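Local coordinates for protein endoglucanase (Clostridium thermocellum, PDB 2C26) that probably helps degrade cellulose as part of a multidomain cellulase, this piece holding a calcium-binding PKD domain and a second beta-sandwich module, at residues A[11-16]-A[32-37]; A[28-33]-A[58-63]; A[70-75]-A[86-91]. All blocks are in the same frame, centred on the assembly; numbering follows the deposited sequence.

How the interactions relate
All three contacts belong to the PKD domain, a sandwich of a three-stranded and a four-stranded antiparallel sheet. Interactions 1 and 2, with centres about 9 Å apart, share Ser32 and Asn33 and are joined through strands 15-17 and 27-30, where Thr15 O and Asn30 N lie 2.8 Å apart in a probable hydrogen bond. Interaction 3 belongs to the other sheet, its centre about 14 Å from that of interaction 1 and 13 Å from that of interaction 2; Phe14, Phe29 and Ala31 meet Val73, Leu75, Phe87 and Ile91 across the core. The calcium ion of the PKD domain is bound in interaction 1 by Asp36, whose side chain is about 12 Å from those of Pro59 and Leu75.

Interaction 1 of 3, residues A[11-16]-A[32-37]; sequences KAIFTF and SNSIDE. With CA (calcium ion), chain B; EDO (1,2-ethanediol), chain J.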
loop_
_atom_site.group_PDB
_atom_site.type_symbol
_atom_site.label_atom_id
_atom_site.label_comp_id
_atom_site.label_asym_id
_atom_site.label_seq_id
_atom_site.Cartn_x
_atom_site.Cartn_y
_atom_site.Cartn_z
ATOM N N LYS A 11 -12.321 -30.709 12.615
ATOM C CA LYS A 11 -11.473 -29.554 12.352
ATOM C C LYS A 11 -11.268 -29.456 10.834
ATOM O O LYS A 11 -10.808 -30.406 10.224
ATOM C CB LYS A 11 -10.114 -29.730 13.068
ATOM C CG LYS A 11 -9.091 -28.628 12.764
ATOM C CD LYS A 11 -7.644 -29.021 13.091
ATOM C CE LYS A 11 -7.402 -29.146 14.579
ATOM N NZ LYS A 11 -5.990 -29.532 14.858
ATOM N N ALA A 12 -11.628 -28.318 10.242
ATOM C CA ALA A 12 -11.432 -28.054 8.820
ATOM C C ALA A 12 -10.428 -26.925 8.609
ATOM O O ALA A 12 -10.569 -25.837 9.171
ATOM C CB ALA A 12 -12.759 -27.709 8.142
ATOM N N ILE A 13 -9.420 -27.195 7.785
ATOM C CA ILE A 13 -8.377 -26.231 7.454
ATOM C C ILE A 13 -7.650 -26.742 6.218
ATOM O O ILE A 13 -7.606 -27.947 5.984
ATOM C CB ILE A 13 -7.376 -25.999 8.643
ATOM C CG1 ILE A 13 -6.456 -24.797 8.361
ATOM C CG2 ILE A 13 -6.582 -27.275 8.986
ATOM C CD1 ILE A 13 -6.007 -24.081 9.585
ATOM N N PHE A 14 -7.128 -25.819 5.415
ATOM C CA PHE A 14 -6.249 -26.145 4.301
ATOM C C PHE A 14 -5.214 -25.059 4.090
ATOM O O PHE A 14 -5.380 -23.920 4.545
ATOM C CB PHE A 14 -7.022 -26.444 2.989
ATOM C CG PHE A 14 -7.700 -25.242 2.369
ATOM C CD1 PHE A 14 -9.000 -24.907 2.718
ATOM C CD2 PHE A 14 -7.045 -24.465 1.414
ATOM C CE1 PHE A 14 -9.641 -23.802 2.138
ATOM C CE2 PHE A 14 -7.672 -23.359 0.834
ATOM C CZ PHE A 14 -8.965 -23.028 1.193
ATOM N N THR A 15 -4.130 -25.435 3.417
ATOM C CA THR A 15 -3.192 -24.477 2.840
ATOM C C THR A 15 -3.130 -24.755 1.339
ATOM O O THR A 15 -3.663 -25.767 0.861
ATOM C CB THR A 15 -1.761 -24.582 3.458
ATOM O OG1 THR A 15 -1.249 -25.905 3.257
ATOM C CG2 THR A 15 -1.787 -24.272 4.940
ATOM N N PHE A 16 -2.503 -23.855 0.591
ATOM C CA PHE A 16 -2.317 -24.097 -0.837
ATOM C C PHE A 16 -0.928 -23.647 -1.311
ATOM O O PHE A 16 -0.225 -22.911 -0.605
ATOM C CB PHE A 16 -3.447 -23.468 -1.673
ATOM C CG PHE A 16 -3.571 -21.973 -1.515
ATOM C CD1 PHE A 16 -2.775 -21.114 -2.259
ATOM C CD2 PHE A 16 -4.511 -21.428 -0.638
ATOM C CE1 PHE A 16 -2.881 -19.731 -2.120
ATOM C CE2 PHE A 16 -4.629 -20.043 -0.490
ATOM C CZ PHE A 16 -3.813 -19.193 -1.233
ATOM N N SER A 32 -4.649 -31.598 4.749
ATOM C CA SER A 32 -4.176 -32.715 5.583
ATOM C C SER A 32 -4.109 -32.424 7.087
ATOM O O SER A 32 -4.016 -33.351 7.887
ATOM C CB SER A 32 -2.840 -33.263 5.089
ATOM O OG SER A 32 -1.881 -32.226 5.063
ATOM N N ASN A 33 -4.173 -31.151 7.469
ATOM C CA ASN A 33 -4.259 -30.813 8.891
ATOM C C ASN A 33 -5.686 -30.840 9.428
ATOM O O ASN A 33 -5.904 -30.681 10.628
ATOM C CB ASN A 33 -3.544 -29.494 9.202
ATOM C CG ASN A 33 -2.017 -29.629 9.159
ATOM O OD1 ASN A 33 -1.302 -28.641 8.973
ATOM N ND2 ASN A 33 -1.519 -30.844 9.343
ATOM N N SER A 34 -6.658 -31.062 8.539
ATOM C CA SER A 34 -8.032 -31.312 8.956
ATOM C C SER A 34 -8.068 -32.649 9.674
ATOM O O SER A 34 -7.301 -33.548 9.346
ATOM C CB SER A 34 -9.000 -31.354 7.763
ATOM O OG SER A 34 -8.953 -30.169 7.011
ATOM N N ILE A 35 -8.974 -32.776 10.641
ATOM C CA ILE A 35 -9.078 -33.990 11.449
ATOM C C ILE A 35 -10.434 -34.044 12.146
ATOM O O ILE A 35 -10.974 -33.021 12.573
ATOM C CB ILE A 35 -7.903 -34.115 12.489
ATOM C CG1 ILE A 35 -8.060 -35.347 13.394
ATOM C CG2 ILE A 35 -7.727 -32.819 13.337
ATOM C CD1 ILE A 35 -6.723 -35.851 14.023
ATOM N N ASP A 36 -10.977 -35.248 12.251
ATOM C CA ASP A 36 -12.099 -35.491 13.137
ATOM C C ASP A 36 -11.550 -36.160 14.392
ATOM O O ASP A 36 -10.995 -37.255 14.316
ATOM C CB ASP A 36 -13.158 -36.368 12.468
ATOM C CG ASP A 36 -14.424 -36.451 13.288
ATOM O OD1 ASP A 36 -14.798 -35.423 13.882
ATOM O OD2 ASP A 36 -15.057 -37.525 13.359
ATOM N N GLU A 37 -11.681 -35.485 15.534
ATOM C CA GLU A 37 -11.040 -35.931 16.780
ATOM C C GLU A 37 -11.605 -37.236 17.353
ATOM O O GLU A 37 -10.888 -37.986 18.018
ATOM C CB GLU A 37 -11.089 -34.834 17.858
ATOM C CG GLU A 37 -10.526 -33.471 17.445
ATOM C CD GLU A 37 -9.028 -33.480 17.196
ATOM O OE1 GLU A 37 -8.339 -34.447 17.579
ATOM O OE2 GLU A 37 -8.531 -32.499 16.614
HETATM CA CA CA B . -16.836 -36.496 14.726
HETATM C C1 EDO J . -0.683 -28.803 4.954
HETATM O O1 EDO J . -0.921 -27.475 5.418
HETATM C C2 EDO J . 0.813 -29.069 4.962
HETATM O O2 EDO J . 1.042 -30.302 5.651
HETATM O O HOH W 1 -5.862 -32.280 16.574
HETATM O O HOH W 2 -4.415 -30.358 12.816
HETATM O O HOH W 3 -17.782 -38.790 14.087
#
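The hydroxyl of Ser34 takes part in pairing with the main chain: OG accepts the hydrogen of Ile13 N at 3.1 Å and 163°, while also bonding to the carbonyl of Ala31. Serine suits the place because a short side chain with OG beside its own backbone N (chi1 -57°) can bridge two main-chain groups, so the hydroxyl of this buried residue is held by main-chain partners. Next to it, Lys11 and Ile35 form a single antiparallel hydrogen-bonded pair, Lys11 N to Ile35 O at 2.7 Å and Ile35 N to Lys11 O at 3.0 Å. The long Lys11 chain crosses the branch of Ile35 at a slant, Lys11 CD lying 3.8 Å from Ile35 CG2, and a bend at chi3 (-69°) carries the ammonium group over the second segment. There NZ hands hydrogens to two waters, one passing on to Asn33 O and the other to Glu37 OE2; Lys11 NZ and Glu37 OE2 themselves stay 4.3 Å apart, beyond a salt bridge. Ile13 lays its CG2 alongside Asn33 CB at 3.8 Å, the two side chains pointing the same way. Beyond the pair, both carboxylate oxygens of Asp36, OD1 and OD2, bind the calcium ion at 2.5 Å. Asn7, Gln8, Asp38, Asp79 and a water also bind it, making this the calcium site at one end of the PKD domain.

Interaction 2 of 3, residues A[28-33]-A[58-63]; sequences VFNASN and TPTITY. With EDO (1,2-ethanediol), chain G.
Phe29 and Ile61 slant across one another on the core side of the sheet, Phe29 CB meeting Ile61 CG2 at 3.9 Å, while the ring turns its edge to the next partner: Phe29 CE1 lies 3.9 Å from Tyr63 CB, which sits near the ring plane. CG held beside the backbone N (chi1 -61°) swings the ring along the strand toward Tyr63, and a large flat hydrocarbon suits this buried spot, which Val73 of the facing sheet also touches. The other side of the sheet is more polar. There the amide of Asn30 lies alongside Thr60, both pointing the same way, with Thr60 CG2 3.7 Å from Asn30 CG. The amide oxygen OD1 of Asn30 takes a hydrogen from Ser32 N at 2.9 Å, in the carbonyl plane, forming an Asx turn that bends the chain out of the strand. At that bend Pro59 presses its CB to 3.5 Å from Ser32 CA, and Pro59 O accepts from Ala31 N at 2.7 Å; Ala31, small and buried, fits against Tyr44, Trp46 and Leu75. Phe29 and Ile61 exchange two backbone bonds, pairing the central strand 27-30 antiparallel with the outer strand 60-63 of the three-stranded sheet in the immunoglobulin-like PKD sandwich.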
loop_
_atom_site.group_PDB
_atom_site.type_symbol
_atom_site.label_atom_id
_atom_site.label_comp_id
_atom_site.label_asym_id
_atom_site.label_seq_id
_atom_site.Cartn_x
_atom_site.Cartn_y
_atom_site.Cartn_z
ATOM N N VAL A 28 -2.049 -26.737 -5.727
ATOM C CA VAL A 28 -2.344 -27.884 -4.899
ATOM C C VAL A 28 -2.914 -27.384 -3.574
ATOM O O VAL A 28 -2.240 -26.674 -2.825
ATOM C CB VAL A 28 -1.098 -28.802 -4.706
ATOM C CG1 VAL A 28 -1.375 -29.920 -3.690
ATOM C CG2 VAL A 28 -0.674 -29.411 -6.046
ATOM N N PHE A 29 -4.174 -27.741 -3.314
ATOM C CA PHE A 29 -4.816 -27.438 -2.030
ATOM C C PHE A 29 -4.635 -28.634 -1.101
ATOM O O PHE A 29 -4.839 -29.785 -1.499
ATOM C CB PHE A 29 -6.302 -27.116 -2.221
ATOM C CG PHE A 29 -6.552 -25.915 -3.090
ATOM C CD1 PHE A 29 -6.682 -26.051 -4.481
ATOM C CD2 PHE A 29 -6.643 -24.638 -2.527
ATOM C CE1 PHE A 29 -6.913 -24.930 -5.299
ATOM C CE2 PHE A 29 -6.871 -23.507 -3.333
ATOM C CZ PHE A 29 -7.003 -23.660 -4.722
ATOM N N ASN A 30 -4.248 -28.359 0.135
ATOM C CA ASN A 30 -3.835 -29.421 1.046
ATOM C C ASN A 30 -4.572 -29.298 2.375
ATOM O O ASN A 30 -4.257 -28.440 3.202
ATOM C CB ASN A 30 -2.315 -29.367 1.247
ATOM C CG ASN A 30 -1.778 -30.559 2.020
ATOM O OD1 ASN A 30 -2.423 -31.064 2.936
ATOM N ND2 ASN A 30 -0.586 -31.016 1.650
ATOM N N ALA A 31 -5.562 -30.159 2.564
ATOM C CA ALA A 31 -6.385 -30.158 3.774
ATOM C C ALA A 31 -5.912 -31.173 4.820
ATOM O O ALA A 31 -6.684 -31.567 5.688
ATOM C CB ALA A 31 -7.850 -30.415 3.393
ATOM N N SER A 32 -4.649 -31.598 4.749
ATOM C CA SER A 32 -4.176 -32.715 5.583
ATOM C C SER A 32 -4.109 -32.424 7.087
ATOM O O SER A 32 -4.016 -33.351 7.887
ATOM C CB SER A 32 -2.840 -33.263 5.089
ATOM O OG SER A 32 -1.881 -32.226 5.063
ATOM N N ASN A 33 -4.173 -31.151 7.469
ATOM C CA ASN A 33 -4.259 -30.813 8.891
ATOM C C ASN A 33 -5.686 -30.840 9.428
ATOM O O ASN A 33 -5.904 -30.681 10.628
ATOM C CB ASN A 33 -3.544 -29.494 9.202
ATOM C CG ASN A 33 -2.017 -29.629 9.159
ATOM O OD1 ASN A 33 -1.302 -28.641 8.973
ATOM N ND2 ASN A 33 -1.519 -30.844 9.343
ATOM N N THR A 58 -8.527 -38.046 -0.979
ATOM C CA THR A 58 -7.484 -37.747 -0.016
ATOM C C THR A 58 -7.637 -36.266 0.379
ATOM O O THR A 58 -8.509 -35.585 -0.160
ATOM C CB THR A 58 -6.072 -38.016 -0.611
ATOM O OG1 THR A 58 -5.752 -37.021 -1.595
ATOM C CG2 THR A 58 -6.005 -39.386 -1.250
ATOM N N PRO A 59 -6.812 -35.772 1.326
ATOM C CA PRO A 59 -6.822 -34.353 1.714
ATOM C C PRO A 59 -6.313 -33.348 0.663
ATOM O O PRO A 59 -6.377 -32.147 0.892
ATOM C CB PRO A 59 -5.899 -34.319 2.942
ATOM C CG PRO A 59 -5.789 -35.745 3.405
ATOM C CD PRO A 59 -5.857 -36.542 2.153
ATOM N N THR A 60 -5.804 -33.815 -0.470
ATOM C CA THR A 60 -5.244 -32.890 -1.460
ATOM C C THR A 60 -6.052 -32.908 -2.759
ATOM O O THR A 60 -6.673 -33.910 -3.109
ATOM C CB THR A 60 -3.744 -33.178 -1.754
ATOM O OG1 THR A 60 -3.617 -34.475 -2.327
ATOM C CG2 THR A 60 -2.877 -33.100 -0.470
ATOM N N ILE A 61 -6.038 -31.787 -3.470
ATOM C CA ILE A 61 -6.731 -31.669 -4.747
ATOM C C ILE A 61 -5.963 -30.609 -5.525
ATOM O O ILE A 61 -5.448 -29.655 -4.941
ATOM C CB ILE A 61 -8.241 -31.274 -4.551
ATOM C CG1 ILE A 61 -9.081 -31.634 -5.784
ATOM C CG2 ILE A 61 -8.364 -29.793 -4.111
ATOM C CD1 ILE A 61 -10.631 -31.565 -5.575
ATOM N N THR A 62 -5.852 -30.790 -6.837
ATOM C CA THR A 62 -5.207 -29.778 -7.660
ATOM C C THR A 62 -6.228 -29.094 -8.549
ATOM O O THR A 62 -7.248 -29.683 -8.934
ATOM C CB THR A 62 -3.904 -30.291 -8.403
ATOM O OG1 THR A 62 -3.822 -29.745 -9.725
ATOM C CG2 THR A 62 -3.863 -31.754 -8.479
ATOM N N TYR A 63 -5.988 -27.816 -8.807
ATOM C CA TYR A 63 -6.920 -27.036 -9.596
ATOM C C TYR A 63 -6.197 -25.957 -10.388
ATOM O O TYR A 63 -5.082 -25.584 -10.050
ATOM C CB TYR A 63 -8.040 -26.464 -8.703
ATOM C CG TYR A 63 -9.249 -26.022 -9.485
ATOM C CD1 TYR A 63 -10.119 -26.959 -10.058
ATOM C CD2 TYR A 63 -9.530 -24.662 -9.656
ATOM C CE1 TYR A 63 -11.247 -26.549 -10.791
ATOM C CE2 TYR A 63 -10.640 -24.243 -10.386
ATOM C CZ TYR A 63 -11.493 -25.189 -10.947
ATOM O OH TYR A 63 -12.586 -24.759 -11.672
HETATM C C1 EDO G . -7.139 -36.068 -5.176
HETATM O O1 EDO G . -6.552 -36.931 -4.208
HETATM C C2 EDO G . -8.226 -36.831 -5.899
HETATM O O2 EDO G . -9.141 -37.381 -4.956
#

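Interaction 3 of 3, residues A[70-75]-A[86-91]; sequences TYKVKL and SFTATI. With EDO (1,2-ethanediol), chain M.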
loop_
_atom_site.group_PDB
_atom_site.type_symbol
_atom_site.label_atom_id
_atom_site.label_comp_id
_atom_site.label_asym_id
_atom_site.label_seq_id
_atom_site.Cartn_x
_atom_site.Cartn_y
_atom_site.Cartn_z
ATOM N N THR A 70 -9.489 -12.818 -7.899
ATOM C CA THR A 70 -9.397 -13.225 -6.513
ATOM C C THR A 70 -10.578 -14.171 -6.267
ATOM O O THR A 70 -11.731 -13.781 -6.449
ATOM C CB THR A 70 -9.437 -11.981 -5.580
ATOM O OG1 THR A 70 -8.247 -11.199 -5.766
ATOM C CG2 THR A 70 -9.532 -12.385 -4.127
ATOM N N TYR A 71 -10.273 -15.412 -5.882
ATOM C CA TYR A 71 -11.283 -16.460 -5.682
ATOM C C TYR A 71 -11.407 -16.839 -4.202
ATOM O O TYR A 71 -10.405 -16.900 -3.488
ATOM C CB TYR A 71 -10.949 -17.704 -6.520
ATOM C CG TYR A 71 -10.886 -17.438 -8.014
ATOM C CD1 TYR A 71 -12.028 -17.564 -8.815
ATOM C CD2 TYR A 71 -9.690 -17.015 -8.627
ATOM C CE1 TYR A 71 -11.981 -17.296 -10.179
ATOM C CE2 TYR A 71 -9.635 -16.759 -10.001
ATOM C CZ TYR A 71 -10.791 -16.904 -10.766
ATOM O OH TYR A 71 -10.753 -16.645 -12.120
ATOM N N LYS A 72 -12.634 -17.067 -3.742
ATOM C CA LYS A 72 -12.852 -17.625 -2.411
ATOM C C LYS A 72 -12.839 -19.128 -2.527
ATOM O O LYS A 72 -13.685 -19.700 -3.226
ATOM C CB LYS A 72 -14.204 -17.180 -1.835
ATOM C CG LYS A 72 -14.293 -15.708 -1.560
ATOM C CD LYS A 72 -15.739 -15.219 -1.397
ATOM C CE LYS A 72 -16.620 -16.223 -0.645
ATOM N NZ LYS A 72 -16.200 -16.464 0.788
ATOM N N VAL A 73 -11.896 -19.784 -1.858
ATOM C CA VAL A 73 -11.889 -21.244 -1.864
ATOM C C VAL A 73 -12.436 -21.757 -0.537
ATOM O O VAL A 73 -11.881 -21.469 0.527
ATOM C CB VAL A 73 -10.497 -21.832 -2.199
ATOM C CG1 VAL A 73 -10.538 -23.352 -2.236
ATOM C CG2 VAL A 73 -10.023 -21.285 -3.530
ATOM N N LYS A 74 -13.537 -22.505 -0.613
ATOM C CA LYS A 74 -14.163 -23.054 0.570
ATOM C C LYS A 74 -13.992 -24.568 0.633
ATOM O O LYS A 74 -14.333 -25.283 -0.310
ATOM C CB LYS A 74 -15.656 -22.696 0.591
ATOM C CG LYS A 74 -16.386 -23.196 1.805
ATOM C CD LYS A 74 -17.857 -22.964 1.644
ATOM C CE LYS A 74 -18.508 -22.778 2.979
ATOM N NZ LYS A 74 -20.002 -22.787 2.848
ATOM N N LEU A 75 -13.459 -25.039 1.753
ATOM C CA LEU A 75 -13.438 -26.455 2.060
ATOM C C LEU A 75 -14.520 -26.750 3.086
ATOM O O LEU A 75 -14.627 -26.051 4.093
ATOM C CB LEU A 75 -12.061 -26.853 2.624
ATOM C CG LEU A 75 -11.911 -28.200 3.347
ATOM C CD1 LEU A 75 -11.999 -29.393 2.375
ATOM C CD2 LEU A 75 -10.616 -28.246 4.172
ATOM N N SER A 86 -16.367 -25.792 8.112
ATOM C CA SER A 86 -15.817 -25.210 6.898
ATOM C C SER A 86 -14.688 -24.214 7.161
ATOM O O SER A 86 -14.584 -23.630 8.242
ATOM C CB SER A 86 -16.923 -24.579 6.035
ATOM O OG SER A 86 -17.365 -23.350 6.587
ATOM N N PHE A 87 -13.854 -24.032 6.143
ATOM C CA PHE A 87 -12.724 -23.122 6.191
ATOM C C PHE A 87 -12.622 -22.502 4.815
ATOM O O PHE A 87 -12.551 -23.219 3.817
ATOM C CB PHE A 87 -11.438 -23.883 6.535
ATOM C CG PHE A 87 -10.242 -22.991 6.736
ATOM C CD1 PHE A 87 -9.404 -22.673 5.671
ATOM C CD2 PHE A 87 -9.962 -22.455 7.992
ATOM C CE1 PHE A 87 -8.291 -21.845 5.868
ATOM C CE2 PHE A 87 -8.874 -21.635 8.191
ATOM C CZ PHE A 87 -8.028 -21.329 7.134
ATOM N N THR A 88 -12.634 -21.179 4.755
ATOM C CA THR A 88 -12.594 -20.475 3.484
ATOM C C THR A 88 -11.374 -19.558 3.452
ATOM O O THR A 88 -11.177 -18.757 4.374
ATOM C CB THR A 88 -13.896 -19.646 3.247
ATOM O OG1 THR A 88 -15.035 -20.505 3.313
ATOM C CG2 THR A 88 -13.884 -18.917 1.904
ATOM N N ALA A 89 -10.548 -19.702 2.414
ATOM C CA ALA A 89 -9.408 -18.802 2.196
ATOM C C ALA A 89 -9.513 -18.140 0.834
ATOM O O ALA A 89 -10.178 -18.662 -0.057
ATOM C CB ALA A 89 -8.079 -19.554 2.324
ATOM N N THR A 90 -8.852 -16.999 0.675
ATOM C CA THR A 90 -8.831 -16.269 -0.593
ATOM C C THR A 90 -7.544 -16.569 -1.368
ATOM O O THR A 90 -6.469 -16.668 -0.778
ATOM C CB THR A 90 -8.996 -14.750 -0.335
ATOM O OG1 THR A 90 -10.381 -14.461 -0.098
ATOM C CG2 THR A 90 -8.505 -13.907 -1.521
ATOM N N ILE A 91 -7.660 -16.726 -2.684
ATOM C CA ILE A 91 -6.507 -16.979 -3.543
ATOM C C ILE A 91 -6.517 -16.001 -4.717
ATOM O O ILE A 91 -7.545 -15.795 -5.354
ATOM C CB ILE A 91 -6.412 -18.494 -4.001
ATOM C CG1 ILE A 91 -5.102 -18.752 -4.764
ATOM C CG2 ILE A 91 -7.610 -18.919 -4.836
ATOM C CD1 ILE A 91 -4.848 -20.223 -5.141
HETATM C C1 EDO M . -16.580 -20.029 -1.508
HETATM O O1 EDO M . -16.241 -20.355 -2.862
HETATM C C2 EDO M . -18.080 -19.822 -1.344
HETATM O O2 EDO M . -18.322 -19.283 -0.039
HETATM O O HOH W 4 -17.176 -18.848 2.388
HETATM O O HOH W 5 -20.214 -23.207 5.460
#
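Lys72 and Thr88 grip one water between them: its oxygen accepts from Lys72 NZ at 3.0 Å and is hydrogen-bonded to Thr88 OG1 at 2.9 Å, with a hydroxyl of an ethanediol molecule as third partner. Bends at chi3 (38°) and chi4 (64°) curl the lysine chain so that its ammonium end returns over Thr88, and Lys72 NZ comes 3.6 Å from the methyl Thr88 CG2. Lys74 instead stays extended: its CG passes Thr88 OG1 at 3.4 Å, and its NZ reaches a second water that also bonds Ser86 OG. Lysine suits this face, since the aliphatic stem of Lys74 packs on Thr88 while both charged ends meet water. The opposite face is apolar. Here Ile91 CG2 lies 3.6 Å from Val73 CG2, two beta-branched residues filling space close to the backbone, and 3.9 Å from Tyr71 CB. Six main-chain hydrogen bonds hold the hairpin, Val73 N to Ala89 O the shortest at 2.7 Å. Strand 41-47 adjoins strand 69-79 on its other side, and strand 27-30 of the facing sheet packs on Val73 and Ile91. Strand 84-93, outermost within the chain, pairs parallel with a strand of the second subunit, so the sheet continues across the interface.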